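Local atomic coordinates of CBS domain protein/ACT domain protein (Thermotoga maritima, PDB entry 1VR9), a protein that is of unknown function but pairs two CBS domains with an ACT domain and may bind magnesium ions or serve their transport. Residues Val59-Asp64 / His101-Leu106; Asp89-Ala94 / His122-Ala127. One frame throughout, in Å; residues are numbered along the deposited sequence.

Contact 1. Residues Val59-Asp64 / His101-Leu106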
# COMPACT_ATOMS: atom_id res chain seq x y z
N VAL A 59 -6.44 -0.85 -0.29
CA VAL A 59 -5.58 -1.97 -0.56
C VAL A 59 -6.46 -3.19 -0.81
O VAL A 59 -7.60 -3.24 -0.32
CB VAL A 59 -4.60 -2.22 0.62
CG1 VAL A 59 -3.87 -0.94 1.02
CG2 VAL A 59 -5.31 -2.77 1.80
N VAL A 60 -5.96 -4.13 -1.58
CA VAL A 60 -6.59 -5.44 -1.75
C VAL A 60 -5.75 -6.48 -1.01
O VAL A 60 -4.54 -6.53 -1.19
CB VAL A 60 -6.72 -5.85 -3.22
CG1 VAL A 60 -7.25 -7.25 -3.37
CG2 VAL A 60 -7.65 -4.88 -3.92
N ASN A 61 -6.41 -7.25 -0.15
CA ASN A 61 -5.77 -8.37 0.57
C ASN A 61 -6.00 -9.67 -0.22
O ASN A 61 -7.12 -9.96 -0.61
CB ASN A 61 -6.37 -8.50 1.97
CG ASN A 61 -6.21 -7.22 2.80
OD1 ASN A 61 -5.12 -6.91 3.28
ND2 ASN A 61 -7.30 -6.49 2.97
N LYS A 62 -4.94 -10.46 -0.44
CA LYS A 62 -4.99 -11.71 -1.23
C LYS A 62 -6.10 -12.67 -0.82
O LYS A 62 -6.74 -13.29 -1.67
CB LYS A 62 -3.63 -12.44 -1.16
CG LYS A 62 -3.54 -13.73 -1.98
CD LYS A 62 -2.08 -14.17 -2.12
CE LYS A 62 -1.93 -15.49 -2.85
NZ LYS A 62 -0.53 -15.98 -2.81
N GLU A 63 -6.32 -12.80 0.50
CA GLU A 63 -7.31 -13.73 1.04
C GLU A 63 -8.71 -13.42 0.54
O GLU A 63 -9.54 -14.32 0.37
CB GLU A 63 -7.29 -13.70 2.58
CG GLU A 63 -7.75 -12.35 3.16
CD GLU A 63 -7.79 -12.29 4.68
OE1 GLU A 63 -7.65 -13.33 5.37
OE2 GLU A 63 -7.98 -11.16 5.19
N ASP A 64 -8.97 -12.13 0.30
CA ASP A 64 -10.26 -11.67 -0.21
C ASP A 64 -10.55 -12.04 -1.68
O ASP A 64 -11.68 -11.90 -2.15
CB ASP A 64 -10.39 -10.15 0.00
CG ASP A 64 -10.51 -9.77 1.47
OD1 ASP A 64 -10.84 -10.65 2.31
OD2 ASP A 64 -10.28 -8.58 1.80
N HIS A 101 -2.65 -1.53 11.37
CA HIS A 101 -2.62 -2.61 10.38
C HIS A 101 -1.20 -2.96 9.95
O HIS A 101 -0.48 -2.12 9.36
CB HIS A 101 -3.42 -2.18 9.15
CG HIS A 101 -4.83 -1.75 9.46
ND1 HIS A 101 -5.83 -2.64 9.77
CD2 HIS A 101 -5.40 -0.52 9.47
CE1 HIS A 101 -6.95 -1.98 9.98
NE2 HIS A 101 -6.72 -0.70 9.80
N GLN A 102 -0.77 -4.21 10.19
CA GLN A 102 0.62 -4.61 9.87
C GLN A 102 0.79 -5.08 8.41
O GLN A 102 1.22 -6.21 8.13
CB GLN A 102 1.13 -5.67 10.84
CG GLN A 102 1.22 -5.20 12.30
CD GLN A 102 -0.05 -5.40 13.08
OE1 GLN A 102 -0.54 -6.52 13.24
NE2 GLN A 102 -0.58 -4.30 13.62
N GLU A 103 0.46 -4.21 7.49
CA GLU A 103 0.53 -4.51 6.07
C GLU A 103 1.98 -4.34 5.67
O GLU A 103 2.69 -3.53 6.27
CB GLU A 103 -0.34 -3.52 5.28
CG GLU A 103 -1.84 -3.61 5.52
CD GLU A 103 -2.47 -4.85 4.94
OE1 GLU A 103 -1.96 -5.40 3.93
OE2 GLU A 103 -3.49 -5.31 5.52
N PRO A 104 2.45 -5.09 4.66
CA PRO A 104 3.84 -4.92 4.19
C PRO A 104 4.19 -3.60 3.53
O PRO A 104 5.39 -3.27 3.45
CB PRO A 104 4.01 -6.05 3.19
CG PRO A 104 2.68 -6.42 2.78
CD PRO A 104 1.78 -6.18 3.94
N TYR A 105 3.19 -2.89 3.01
CA TYR A 105 3.37 -1.61 2.36
C TYR A 105 2.32 -0.60 2.81
O TYR A 105 1.11 -0.87 2.75
CB TYR A 105 3.32 -1.75 0.84
CG TYR A 105 4.34 -2.69 0.29
CD1 TYR A 105 5.59 -2.23 -0.08
CD2 TYR A 105 4.04 -4.04 0.07
CE1 TYR A 105 6.55 -3.09 -0.62
CE2 TYR A 105 4.99 -4.90 -0.46
CZ TYR A 105 6.23 -4.42 -0.81
OH TYR A 105 7.17 -5.30 -1.34
N LEU A 106 2.80 0.54 3.29
CA LEU A 106 1.98 1.65 3.75
C LEU A 106 1.89 2.72 2.63
O LEU A 106 2.91 3.28 2.19
CB LEU A 106 2.55 2.25 5.04
CG LEU A 106 1.96 3.56 5.54
CD1 LEU A 106 0.50 3.41 5.90
CD2 LEU A 106 2.73 4.06 6.74
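N61 and E103 meet between the two CBS domains of the tandem CBS pair. Residues 59-61 end the outer strand 56-61 of the first domain. Segment 101-106 leads from helix 91-100 into strand 105-109 of the second. The first bond of the V59 side chain points toward segment 101-106. V59 CG2 lies 4.7 Å from E103 CD, so it flanks the carboxylate rather than touching it. V60 turns the other way and packs on C35 and V49 within its own domain. N61 brings its amide end up to E103, and the two side chains cross at about a right angle. The amide and carboxylate planes are 49° apart. N61 OD1 is 3.2 Å from E103 OE2. The amide is probably turned over in the model, so this distance does not tell which amide atom faces the carboxylate. After N61 the strand gives way to a short 3-10 segment, where D64 N bonds to N61 O at 3.0 Å. E103 carries CG anti to its carbonyl carbon and bends at chi2 (-71°), which folds the carboxylate toward N61. One acid may take up a proton, because E46 OE1 of the first domain lies close to E103 OE1.

Contact 2. Residues Asp89-Ala94 / His122-Ala127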
# COMPACT_ATOMS: atom_id res chain seq x y z
N ASP A 89 4.77 13.84 6.56
CA ASP A 89 4.69 13.31 7.92
C ASP A 89 6.06 12.82 8.42
O ASP A 89 6.99 12.56 7.65
CB ASP A 89 3.68 12.16 8.03
CG ASP A 89 2.24 12.62 7.88
OD1 ASP A 89 1.98 13.84 8.02
OD2 ASP A 89 1.37 11.75 7.60
N ASN A 90 6.14 12.69 9.73
CA ASN A 90 7.30 12.09 10.37
C ASN A 90 7.19 10.59 10.30
O ASN A 90 6.09 10.02 10.43
CB ASN A 90 7.37 12.53 11.83
CG ASN A 90 7.58 14.02 11.98
OD1 ASN A 90 8.44 14.61 11.33
ND2 ASN A 90 6.79 14.64 12.86
N ILE A 91 8.32 9.92 10.11
CA ILE A 91 8.32 8.46 10.05
C ILE A 91 7.76 7.85 11.35
O ILE A 91 7.11 6.81 11.32
CB ILE A 91 9.74 7.92 9.67
CG1 ILE A 91 9.66 6.49 9.14
CG2 ILE A 91 10.70 8.06 10.84
CD1 ILE A 91 8.85 6.31 7.87
N THR A 92 7.94 8.54 12.48
CA THR A 92 7.29 8.17 13.74
C THR A 92 5.75 8.08 13.65
O THR A 92 5.14 7.30 14.37
CB THR A 92 7.68 9.12 14.90
OG1 THR A 92 7.41 10.48 14.53
CG2 THR A 92 9.15 8.98 15.24
N HIS A 93 5.14 8.87 12.78
CA HIS A 93 3.70 8.79 12.54
C HIS A 93 3.26 7.48 11.86
O HIS A 93 2.20 6.93 12.17
CB HIS A 93 3.22 9.96 11.69
CG HIS A 93 1.74 9.96 11.46
ND1 HIS A 93 0.83 9.92 12.49
CD2 HIS A 93 1.02 9.97 10.32
CE1 HIS A 93 -0.40 9.92 12.00
NE2 HIS A 93 -0.31 9.95 10.68
N ALA A 94 4.10 6.97 10.96
CA ALA A 94 3.88 5.67 10.33
C ALA A 94 3.76 4.55 11.37
O ALA A 94 3.08 3.55 11.13
CB ALA A 94 5.01 5.36 9.35
N HIS A 122 9.44 -3.24 6.00
CA HIS A 122 10.87 -3.50 6.16
C HIS A 122 11.63 -2.20 6.31
O HIS A 122 12.41 -2.03 7.24
CB HIS A 122 11.39 -4.29 4.95
CG HIS A 122 12.88 -4.43 4.92
ND1 HIS A 122 13.69 -3.53 4.27
CD2 HIS A 122 13.69 -5.37 5.45
CE1 HIS A 122 14.95 -3.91 4.40
NE2 HIS A 122 14.99 -5.03 5.11
N ASP A 123 11.40 -1.26 5.38
CA ASP A 123 12.13 0.02 5.40
C ASP A 123 11.78 0.86 6.63
O ASP A 123 12.64 1.53 7.21
CB ASP A 123 11.89 0.79 4.10
CG ASP A 123 12.59 0.16 2.91
OD1 ASP A 123 13.36 -0.81 3.09
OD2 ASP A 123 12.40 0.65 1.77
N PHE A 124 10.53 0.81 7.07
CA PHE A 124 10.16 1.41 8.34
C PHE A 124 10.96 0.86 9.52
O PHE A 124 11.42 1.62 10.37
CB PHE A 124 8.67 1.24 8.61
CG PHE A 124 8.24 1.66 9.98
CD1 PHE A 124 8.08 3.00 10.30
CD2 PHE A 124 7.94 0.70 10.93
CE1 PHE A 124 7.66 3.38 11.56
CE2 PHE A 124 7.53 1.08 12.20
CZ PHE A 124 7.40 2.42 12.51
N LEU A 125 11.13 -0.46 9.59
CA LEU A 125 11.93 -1.04 10.66
C LEU A 125 13.39 -0.61 10.57
O LEU A 125 14.02 -0.39 11.59
CB LEU A 125 11.80 -2.56 10.66
CG LEU A 125 10.37 -3.02 10.99
CD1 LEU A 125 10.30 -4.55 10.88
CD2 LEU A 125 9.91 -2.58 12.40
N GLU A 126 13.91 -0.50 9.35
CA GLU A 126 15.27 -0.01 9.13
C GLU A 126 15.41 1.43 9.64
O GLU A 126 16.49 1.79 10.18
CB GLU A 126 15.60 -0.11 7.63
CG GLU A 126 17.06 0.16 7.26
CD GLU A 126 17.35 -0.27 5.82
OE1 GLU A 126 16.38 -0.42 5.04
OE2 GLU A 126 18.53 -0.46 5.49
N ALA A 127 14.36 2.24 9.48
CA ALA A 127 14.36 3.59 10.04
C ALA A 127 14.51 3.53 11.56
O ALA A 127 15.31 4.26 12.12
CB ALA A 127 13.11 4.34 9.69
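I91, A94, F124 and A127 pack the start of helix 91-100 against helix 121-130, inside the second CBS domain. The apolar contacts centre on CD1 and CE1 of the F124 ring. F124 CD1 lies 4.0 Å from I91 CG1, and F124 CE1 is 4.0 Å from A94 CB, which approaches obliquely. I91 CG1 also meets A127 CB at 4.1 Å, one helical turn beyond F124. With CG1 anti to the backbone N (chi1 -161°), I91 reaches both residues by this one branch. The polar element is different: I91 O lies at the edge of the F124 ring, in its plane, 3.5 Å from CE1. An alanine in place of F124 would remove the ring and would probably open a gap beside I91 and A94. A separate hydrogen bond lies within helix 121-130. H122 ND1 donates to D123 OD1 at 3.0 Å, with an N-H...O angle of 159°. The bond lies nearly in the imidazole plane but 26° out of the carboxylate plane. In the fold, W18 touches both I91 and A127. F98, further along helix 91-100, meets the F124 ring obliquely. Helix 121-130 follows directly on strand 115-120, an outer strand of the domain's sheet.

Contact 1 is a surface contact between the two CBS domains, and contact 2 is buried within the second. Their chemistry follows their places. Contact 1 brings polar and charged side-chain ends together and buries 100 Å². Contact 2 is mainly apolar, joins two helices and buries 166 Å². They share one part of the fold, because helix 91-100 of contact 2 runs on into the loop and strand 105-109 of contact 1. Their centres are about 17 Å apart, yet they touch: L106 CD2 packs on A94 CB at 3.7 Å. L106 thus ties the strand that begins at the domain boundary to the buried face between the two helices.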